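Local coordinates for Peptide/nickel transport system substrate-binding protein (Listeria monocytogenes serotype 1/2a, PDB 5KZT) that binds peptides and probably delivers them to a membrane ABC transporter for uptake into the cell, at residues T74-K79 / A155-L160; D285-N290 / K360-N365; E324-D329 / P432-D437. All blocks are in the same frame, centred on the assembly; numbering follows the deposited sequence.

Contact 1 of 3, residues T74-K79 / A155-L160; sequences TVYTIK and AYINSL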
loop_
_atom_site.group_PDB
_atom_site.type_symbol
_atom_site.label_atom_id
_atom_site.label_comp_id
_atom_site.label_asym_id
_atom_site.label_seq_id
_atom_site.Cartn_x
_atom_site.Cartn_y
_atom_site.Cartn_z
ATOM N N THR A 74 -3.967 25.657 -9.702
ATOM C CA THR A 74 -3.276 24.710 -10.574
ATOM C C THR A 74 -1.799 24.932 -10.726
ATOM O O THR A 74 -1.130 24.057 -11.249
ATOM C CB THR A 74 -3.896 24.669 -11.985
ATOM O OG1 THR A 74 -3.625 25.889 -12.697
ATOM C CG2 THR A 74 -5.408 24.429 -11.876
ATOM N N VAL A 75 -1.266 26.078 -10.301
ATOM C CA VAL A 75 0.147 26.340 -10.457
ATOM C C VAL A 75 0.739 26.621 -9.081
ATOM O O VAL A 75 0.308 27.562 -8.381
ATOM C CB VAL A 75 0.433 27.478 -11.456
ATOM C CG1 VAL A 75 1.925 27.715 -11.584
ATOM C CG2 VAL A 75 -0.134 27.130 -12.823
ATOM N N TYR A 76 1.712 25.779 -8.713
ATOM C CA TYR A 76 2.371 25.816 -7.417
ATOM C C TYR A 76 3.835 26.209 -7.612
ATOM O O TYR A 76 4.589 25.510 -8.295
ATOM C CB TYR A 76 2.278 24.434 -6.743
ATOM C CG TYR A 76 0.902 24.072 -6.175
ATOM C CD1 TYR A 76 -0.203 23.913 -7.004
ATOM C CD2 TYR A 76 0.719 23.861 -4.812
ATOM C CE1 TYR A 76 -1.447 23.578 -6.491
ATOM C CE2 TYR A 76 -0.525 23.530 -4.292
ATOM C CZ TYR A 76 -1.601 23.393 -5.146
ATOM O OH TYR A 76 -2.841 23.065 -4.669
ATOM N N THR A 77 4.239 27.319 -7.007
ATOM C CA THR A 77 5.638 27.787 -7.046
ATOM C C THR A 77 6.268 27.513 -5.671
ATOM O O THR A 77 5.845 28.083 -4.665
ATOM C CB THR A 77 5.707 29.279 -7.400
ATOM O OG1 THR A 77 4.980 29.513 -8.624
ATOM C CG2 THR A 77 7.152 29.733 -7.589
ATOM N N ILE A 78 7.264 26.637 -5.645
ATOM C CA ILE A 78 7.751 26.007 -4.411
ATOM C C ILE A 78 9.234 26.269 -4.229
ATOM O O ILE A 78 10.018 25.922 -5.096
ATOM C CB ILE A 78 7.528 24.489 -4.440
ATOM C CG1 ILE A 78 6.029 24.173 -4.613
ATOM C CG2 ILE A 78 8.041 23.838 -3.160
ATOM C CD1 ILE A 78 5.715 22.732 -4.943
ATOM N N LYS A 79 9.604 26.883 -3.113
ATOM C CA LYS A 79 10.995 27.125 -2.774
ATOM C C LYS A 79 11.484 25.915 -2.001
ATOM O O LYS A 79 10.776 25.403 -1.150
ATOM C CB LYS A 79 11.150 28.406 -1.948
ATOM C CG LYS A 79 10.744 29.637 -2.738
ATOM C CD LYS A 79 10.820 30.902 -1.919
ATOM C CE LYS A 79 12.249 31.283 -1.597
ATOM N NZ LYS A 79 12.406 32.747 -1.776
ATOM N N ALA A 155 -7.315 18.518 -4.444
ATOM C CA ALA A 155 -7.390 18.798 -3.007
ATOM C C ALA A 155 -6.340 18.055 -2.172
ATOM O O ALA A 155 -5.930 18.554 -1.143
ATOM C CB ALA A 155 -8.759 18.462 -2.479
ATOM N N TYR A 156 -5.918 16.873 -2.615
ATOM C CA TYR A 156 -4.983 16.016 -1.858
ATOM C C TYR A 156 -3.558 16.104 -2.414
ATOM O O TYR A 156 -2.709 15.231 -2.132
ATOM C CB TYR A 156 -5.454 14.538 -1.862
ATOM C CG TYR A 156 -5.911 14.017 -3.218
ATOM C CD1 TYR A 156 -5.000 13.581 -4.162
ATOM C CD2 TYR A 156 -7.263 13.974 -3.542
ATOM C CE1 TYR A 156 -5.421 13.115 -5.400
ATOM C CE2 TYR A 156 -7.696 13.519 -4.774
ATOM C CZ TYR A 156 -6.783 13.074 -5.686
ATOM O OH TYR A 156 -7.211 12.638 -6.909
ATOM N N ILE A 157 -3.275 17.145 -3.199
ATOM C CA ILE A 157 -1.961 17.272 -3.819
ATOM C C ILE A 157 -0.803 17.217 -2.814
ATOM O O ILE A 157 0.231 16.634 -3.106
ATOM C CB ILE A 157 -1.862 18.526 -4.717
ATOM C CG1 ILE A 157 -0.585 18.486 -5.565
ATOM C CG2 ILE A 157 -1.934 19.808 -3.904
ATOM C CD1 ILE A 157 -0.526 17.361 -6.569
ATOM N N ASN A 158 -0.973 17.807 -1.641
ATOM C CA ASN A 158 0.093 17.764 -0.637
ATOM C C ASN A 158 0.340 16.334 -0.103
ATOM O O ASN A 158 1.465 16.008 0.307
ATOM C CB ASN A 158 -0.197 18.722 0.503
ATOM C CG ASN A 158 -0.155 20.174 0.074
ATOM O OD1 ASN A 158 0.205 20.511 -1.070
ATOM N ND2 ASN A 158 -0.538 21.053 0.985
ATOM N N SER A 159 -0.695 15.493 -0.109
ATOM C CA SER A 159 -0.535 14.062 0.239
ATOM C C SER A 159 0.277 13.316 -0.829
ATOM O O SER A 159 1.102 12.444 -0.518
ATOM C CB SER A 159 -1.892 13.388 0.449
ATOM O OG SER A 159 -2.646 13.990 1.490
ATOM N N LEU A 160 0.056 13.680 -2.095
ATOM C CA LEU A 160 0.916 13.150 -3.169
ATOM C C LEU A 160 2.361 13.596 -2.973
ATOM O O LEU A 160 3.282 12.770 -3.074
ATOM C CB LEU A 160 0.406 13.520 -4.560
ATOM C CG LEU A 160 -1.016 13.031 -4.889
ATOM C CD1 LEU A 160 -1.487 13.494 -6.264
ATOM C CD2 LEU A 160 -1.114 11.510 -4.812
#

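Contact 2 of 3, residues D285-N290 / K360-N365; sequences DTVFAN and KELGVN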
loop_
_atom_site.group_PDB
_atom_site.type_symbol
_atom_site.label_atom_id
_atom_site.label_comp_id
_atom_site.label_asym_id
_atom_site.label_seq_id
_atom_site.Cartn_x
_atom_site.Cartn_y
_atom_site.Cartn_z
ATOM N N ASP A 285 -8.836 -17.185 -21.059
ATOM C CA ASP A 285 -9.828 -16.930 -20.011
ATOM C C ASP A 285 -9.699 -18.008 -18.962
ATOM O O ASP A 285 -9.495 -19.159 -19.299
ATOM C CB ASP A 285 -11.261 -16.992 -20.550
ATOM C CG ASP A 285 -11.600 -15.861 -21.502
ATOM O OD1 ASP A 285 -10.869 -14.850 -21.620
ATOM O OD2 ASP A 285 -12.643 -15.997 -22.158
ATOM N N THR A 286 -9.802 -17.623 -17.697
ATOM C CA THR A 286 -9.905 -18.568 -16.587
ATOM C C THR A 286 -11.393 -18.761 -16.284
ATOM O O THR A 286 -12.248 -18.070 -16.836
ATOM C CB THR A 286 -9.246 -18.026 -15.311
ATOM O OG1 THR A 286 -10.009 -16.921 -14.831
ATOM C CG2 THR A 286 -7.798 -17.589 -15.559
ATOM N N VAL A 287 -11.704 -19.660 -15.361
ATOM C CA VAL A 287 -13.105 -19.822 -14.913
ATOM C C VAL A 287 -13.718 -18.547 -14.308
ATOM O O VAL A 287 -14.950 -18.383 -14.314
ATOM C CB VAL A 287 -13.278 -20.981 -13.902
ATOM C CG1 VAL A 287 -12.935 -22.317 -14.564
ATOM C CG2 VAL A 287 -12.474 -20.755 -12.614
ATOM N N PHE A 288 -12.870 -17.654 -13.787
ATOM C CA PHE A 288 -13.346 -16.419 -13.194
ATOM C C PHE A 288 -13.697 -15.362 -14.233
ATOM O O PHE A 288 -14.135 -14.289 -13.865
ATOM C CB PHE A 288 -12.337 -15.881 -12.180
ATOM C CG PHE A 288 -12.131 -16.779 -11.005
ATOM C CD1 PHE A 288 -13.192 -17.109 -10.184
ATOM C CD2 PHE A 288 -10.864 -17.256 -10.682
ATOM C CE1 PHE A 288 -13.009 -17.932 -9.096
ATOM C CE2 PHE A 288 -10.674 -18.080 -9.588
ATOM C CZ PHE A 288 -11.748 -18.411 -8.783
ATOM N N ALA A 289 -13.497 -15.654 -15.523
ATOM C CA ALA A 289 -14.120 -14.872 -16.582
ATOM C C ALA A 289 -15.660 -14.986 -16.523
ATOM O O ALA A 289 -16.357 -14.118 -17.019
ATOM C CB ALA A 289 -13.589 -15.299 -17.948
ATOM N N ASN A 290 -16.167 -16.054 -15.901
ATOM C CA ASN A 290 -17.602 -16.246 -15.646
ATOM C C ASN A 290 -18.020 -15.583 -14.338
ATOM O O ASN A 290 -17.523 -15.951 -13.275
ATOM C CB ASN A 290 -17.927 -17.735 -15.588
ATOM C CG ASN A 290 -19.410 -18.001 -15.414
ATOM O OD1 ASN A 290 -19.954 -17.801 -14.333
ATOM N ND2 ASN A 290 -20.066 -18.442 -16.471
ATOM N N LYS A 360 -23.149 -24.734 -15.137
ATOM C CA LYS A 360 -23.986 -25.019 -16.305
ATOM C C LYS A 360 -23.512 -24.200 -17.527
ATOM O O LYS A 360 -23.385 -24.739 -18.630
ATOM C CB LYS A 360 -25.460 -24.727 -15.980
ATOM C CG LYS A 360 -26.460 -25.337 -16.934
ATOM C CD LYS A 360 -27.882 -24.841 -16.670
ATOM C CE LYS A 360 -28.495 -25.398 -15.381
ATOM N NZ LYS A 360 -28.835 -26.852 -15.438
ATOM N N GLU A 361 -23.227 -22.913 -17.321
ATOM C CA GLU A 361 -22.762 -22.035 -18.404
ATOM C C GLU A 361 -21.426 -22.490 -18.973
ATOM O O GLU A 361 -21.229 -22.432 -20.181
ATOM C CB GLU A 361 -22.657 -20.574 -17.935
ATOM C CG GLU A 361 -24.013 -19.916 -17.700
ATOM C CD GLU A 361 -23.950 -18.607 -16.925
ATOM O OE1 GLU A 361 -22.923 -18.303 -16.276
ATOM O OE2 GLU A 361 -24.947 -17.853 -16.972
ATOM N N LEU A 362 -20.523 -22.942 -18.098
ATOM C CA LEU A 362 -19.214 -23.484 -18.507
ATOM C C LEU A 362 -19.241 -24.929 -19.031
ATOM O O LEU A 362 -18.253 -25.400 -19.590
ATOM C CB LEU A 362 -18.230 -23.421 -17.324
ATOM C CG LEU A 362 -17.937 -22.033 -16.779
ATOM C CD1 LEU A 362 -16.982 -22.173 -15.602
ATOM C CD2 LEU A 362 -17.367 -21.133 -17.867
ATOM N N GLY A 363 -20.343 -25.636 -18.809
ATOM C CA GLY A 363 -20.487 -27.027 -19.236
ATOM C C GLY A 363 -19.596 -28.009 -18.492
ATOM O O GLY A 363 -19.141 -28.977 -19.093
ATOM N N VAL A 364 -19.359 -27.770 -17.195
ATOM C CA VAL A 364 -18.515 -28.646 -16.359
ATOM C C VAL A 364 -19.191 -29.002 -15.034
ATOM O O VAL A 364 -20.116 -28.322 -14.611
ATOM C CB VAL A 364 -17.123 -28.029 -16.059
ATOM C CG1 VAL A 364 -16.222 -28.119 -17.288
ATOM C CG2 VAL A 364 -17.245 -26.584 -15.576
ATOM N N ASN A 365 -18.730 -30.092 -14.413
ATOM C CA ASN A 365 -19.214 -30.564 -13.092
ATOM C C ASN A 365 -18.262 -30.239 -11.950
ATOM O O ASN A 365 -18.668 -30.236 -10.786
ATOM C CB ASN A 365 -19.388 -32.091 -13.080
ATOM C CG ASN A 365 -19.997 -32.621 -14.355
ATOM O OD1 ASN A 365 -20.660 -31.887 -15.087
ATOM N ND2 ASN A 365 -19.776 -33.907 -14.636
#

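Contact 3 of 3, residues E324-D329 / P432-D437; sequences EGFTFD and PSTFLD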
loop_
_atom_site.group_PDB
_atom_site.type_symbol
_atom_site.label_atom_id
_atom_site.label_comp_id
_atom_site.label_asym_id
_atom_site.label_seq_id
_atom_site.Cartn_x
_atom_site.Cartn_y
_atom_site.Cartn_z
ATOM N N GLU A 324 -14.523 1.544 6.336
ATOM C CA GLU A 324 -15.367 2.388 7.194
ATOM C C GLU A 324 -14.480 3.315 7.994
ATOM O O GLU A 324 -13.382 2.943 8.363
ATOM C CB GLU A 324 -16.160 1.564 8.182
ATOM C CG GLU A 324 -17.162 0.610 7.579
ATOM C CD GLU A 324 -17.983 -0.036 8.660
ATOM O OE1 GLU A 324 -19.093 0.475 8.952
ATOM O OE2 GLU A 324 -17.485 -1.016 9.257
ATOM N N GLY A 325 -14.971 4.515 8.264
ATOM C CA GLY A 325 -14.307 5.460 9.151
ATOM C C GLY A 325 -13.172 6.250 8.519
ATOM O O GLY A 325 -12.424 6.898 9.234
ATOM N N PHE A 326 -13.057 6.219 7.189
ATOM C CA PHE A 326 -11.906 6.782 6.498
ATOM C C PHE A 326 -12.180 8.055 5.682
ATOM O O PHE A 326 -11.402 9.011 5.723
ATOM C CB PHE A 326 -11.280 5.709 5.585
ATOM C CG PHE A 326 -10.039 6.188 4.875
ATOM C CD1 PHE A 326 -8.933 6.583 5.606
ATOM C CD2 PHE A 326 -9.990 6.279 3.483
ATOM C CE1 PHE A 326 -7.781 7.050 4.962
ATOM C CE2 PHE A 326 -8.853 6.746 2.839
ATOM C CZ PHE A 326 -7.753 7.122 3.575
ATOM N N THR A 327 -13.263 8.057 4.922
ATOM C CA THR A 327 -13.564 9.147 3.995
ATOM C C THR A 327 -15.069 9.500 4.047
ATOM O O THR A 327 -15.907 8.622 4.194
ATOM C CB THR A 327 -13.108 8.747 2.577
ATOM O OG1 THR A 327 -13.320 9.830 1.685
ATOM C CG2 THR A 327 -13.852 7.551 2.071
ATOM N N PHE A 328 -15.387 10.794 3.947
ATOM C CA PHE A 328 -16.710 11.308 4.277
ATOM C C PHE A 328 -17.170 12.327 3.253
ATOM O O PHE A 328 -16.368 13.015 2.627
ATOM C CB PHE A 328 -16.714 11.959 5.664
ATOM C CG PHE A 328 -16.289 11.030 6.771
ATOM C CD1 PHE A 328 -14.942 10.871 7.078
ATOM C CD2 PHE A 328 -17.235 10.321 7.505
ATOM C CE1 PHE A 328 -14.542 9.999 8.082
ATOM C CE2 PHE A 328 -16.840 9.466 8.528
ATOM C CZ PHE A 328 -15.493 9.291 8.804
ATOM N N ASP A 329 -18.481 12.381 3.085
ATOM C CA ASP A 329 -19.152 13.178 2.066
ATOM C C ASP A 329 -18.873 14.663 2.328
ATOM O O ASP A 329 -19.088 15.135 3.439
ATOM C CB ASP A 329 -20.656 12.845 2.145
ATOM C CG ASP A 329 -21.502 13.497 1.052
ATOM O OD1 ASP A 329 -21.151 14.572 0.551
ATOM O OD2 ASP A 329 -22.566 12.938 0.716
ATOM N N PRO A 432 -11.869 8.415 -1.653
ATOM C CA PRO A 432 -12.188 7.067 -2.129
ATOM C C PRO A 432 -11.409 6.593 -3.362
ATOM O O PRO A 432 -11.211 5.391 -3.540
ATOM C CB PRO A 432 -13.683 7.164 -2.464
ATOM C CG PRO A 432 -14.192 8.270 -1.615
ATOM C CD PRO A 432 -13.076 9.269 -1.605
ATOM N N SER A 433 -10.971 7.537 -4.191
ATOM C CA SER A 433 -10.232 7.225 -5.414
ATOM C C SER A 433 -8.956 6.430 -5.191
ATOM O O SER A 433 -8.564 5.662 -6.071
ATOM C CB SER A 433 -9.928 8.498 -6.216
ATOM O OG SER A 433 -9.063 9.377 -5.508
ATOM N N THR A 434 -8.300 6.585 -4.040
ATOM C CA THR A 434 -7.128 5.760 -3.759
ATOM C C THR A 434 -7.445 4.254 -3.886
ATOM O O THR A 434 -6.615 3.487 -4.374
ATOM C CB THR A 434 -6.452 6.091 -2.409
ATOM O OG1 THR A 434 -5.190 5.396 -2.329
ATOM C CG2 THR A 434 -7.336 5.741 -1.204
ATOM N N PHE A 435 -8.659 3.852 -3.506
ATOM C CA PHE A 435 -9.129 2.469 -3.684
ATOM C C PHE A 435 -9.768 2.220 -5.057
ATOM O O PHE A 435 -9.453 1.232 -5.745
ATOM C CB PHE A 435 -10.151 2.119 -2.592
ATOM C CG PHE A 435 -9.552 2.050 -1.200
ATOM C CD1 PHE A 435 -9.038 0.857 -0.718
ATOM C CD2 PHE A 435 -9.508 3.176 -0.383
ATOM C CE1 PHE A 435 -8.476 0.799 0.551
ATOM C CE2 PHE A 435 -8.933 3.125 0.873
ATOM C CZ PHE A 435 -8.413 1.926 1.335
ATOM N N LEU A 436 -10.665 3.104 -5.453
ATOM C CA LEU A 436 -11.483 2.845 -6.645
ATOM C C LEU A 436 -10.666 2.852 -7.939
ATOM O O LEU A 436 -10.933 2.057 -8.840
ATOM C CB LEU A 436 -12.634 3.845 -6.724
ATOM C CG LEU A 436 -13.638 3.867 -5.552
ATOM C CD1 LEU A 436 -14.493 5.125 -5.592
ATOM C CD2 LEU A 436 -14.516 2.636 -5.556
ATOM N N ASP A 437 -9.656 3.722 -8.014
ATOM C CA ASP A 437 -8.828 3.831 -9.198
ATOM C C ASP A 437 -8.039 2.569 -9.559
ATOM O O ASP A 437 -7.598 2.423 -10.695
ATOM C CB ASP A 437 -7.832 4.975 -9.048
ATOM C CG ASP A 437 -8.472 6.332 -9.157
ATOM O OD1 ASP A 437 -9.679 6.456 -9.477
ATOM O OD2 ASP A 437 -7.746 7.304 -8.919
#

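Contact 1 of 3, residues T74-K79 / A155-L160
Tyr-76 reaches from strand 75-79 to Ile-157 in the first turn of helix 157-161, while the two backbones stay well apart and only side chains bridge the gap. The strand is an inner one of a four-stranded antiparallel sheet, where Tyr-76 pairs through its backbone with Val-148. Its ring stands off the sheet with CG beside the backbone N (chi1 -74°), which sends the phenol end toward the helix. There the methyl CG2 of Ile-157 does the touching: it lies 3.5 Å from Tyr-76 OH and 3.8 Å from Tyr-76 CZ, coming at the ring obliquely. The two side chains run past each other in opposite directions. Asn-158, one residue further along, adds a looser approach, its OD1 4.5 Å from Tyr-76 CE2. Tyr-156 sits at the N-cap of the helix, and its backbone O receives the N-H of Leu-160. Around the pair, Leu-150, just past strand 145-149, touches both Tyr-76 and Ile-157, and Ile-69 of strand 68-69 packs on the tyrosine as well. The chemistry between the segments is therefore that of van der Waals packing, a small buried touch of phenol end and methyl that Leu-150 helps to fill.

Contact 2 of 3, residues D285-N290 / K360-N365
Asn-290, the N-cap of helix 291-299, grips Glu-361 and leans on Leu-362 in the last turn of helix 348-362, which ends in a Schellman motif at Gly-363. Asn-290 holds CG anti to its backbone N (chi1 -176°), placing the amide beside that turn. Asn-290 ND2 donates to Glu-361 OE1 over 2.9 Å, with an N-H...O angle of 159°. The acceptor lies close to the amide plane, whereas the donor meets the oxygen on its anti side, 24° out of the carboxylate plane. Alongside, Leu-362 CD2 packs against Asn-290 CB at 4.1 Å, and the other methyl, CD1, reaches Val-287 CG1 at 4.2 Å, the two aliphatic side chains crossing at about a right angle. Further out, Asn-290 OD1 caps the backbone N of Ile-293, which fixes the rotation of the amide and aims ND2 at the glutamate. Glu-361 OE1 takes a second hydrogen bond from Asn-292 ND2, so one oxygen serves two side-chain amides. Ile-367 of strand 367-374 touches both Val-287 and Leu-362. Before the cap, the 3-10 turn 287-289 is opened by an ST turn, in which Thr-286 OG1 accepts from Phe-288 N at 3.1 Å; Val-287 CG2 then sits over the centre of the Phe-288 ring, 4.2 Å above its plane.

Contact 3 of 3, residues E324-D329 / P432-D437
Phe-326 and Thr-327 both hold their leading atom anti to the backbone N, CG in the phenylalanine (chi1 -177°) and OG1 in the threonine (chi1 -176°), and these two torsions present neighbouring side chains to Pro-432 and to the short helix 433-436. Thr-327 lays OG1 and CG2 against the CG-CD bond of Pro-432: OG1 is 3.3 Å from Pro-432 CD and CG2 3.8 Å from Pro-432 CG. The backbones draw together here, with the CA atoms of Thr-327 and Pro-432 6.6 Å apart. Three residues after Pro-432, Phe-435 points its CG to the side of its backbone N and brings CE2 to 4.1 Å from Phe-326 CE2. With respect to Phe-435, that atom arrives at the ring edge, near the plane; Phe-326 is met obliquely, and Thr-434 CG2 comes in obliquely too, 4.4 Å from Phe-326 CE2. Thr-434 OG1 accepts a hydrogen bond from Asp-428 N, and the methyl is the part of this side chain that meets Phe-326. Pro-432 O accepts from both Phe-435 N and Leu-436 N, which secures the turn carrying the aromatic residue. All five touching residues are buried. The contact thus fastens the loop between strand 316-317 and helix 336-340 to helix 433-436: Tyr-336 of helix 336-340 and Trp-474 of helix 471-487 each touch both Thr-327 and Pro-432, while Trp-425, at the end of strand 420-425, meets Phe-435 edge-to-face.

How the contacts relate
Following the chain from the N terminus through this family 5 solute-binding-protein fold, contact 1 closes first, joining strand 75-79 to helix 157-161 across 75 intervening residues, before either of the others begins. Contacts 2 and 3 then cross: 285-290 opens, 324-329 follows, 360-365 closes contact 2 and 432-437 closes contact 3. Contact 2 ties the turn leading into helix 291-299 to the end of helix 348-362 at the surface; contact 3, buried and about 33 Å away between centres, joins the loop after strand 316-317 to the short helix 433-436. Contacts 1 and 3 touch by packing, Tyr-156 OH lying 4.0 Å from Ser-433 OG, and Tyr-429 both stacks on Tyr-156 and hydrogen-bonds Ser-433.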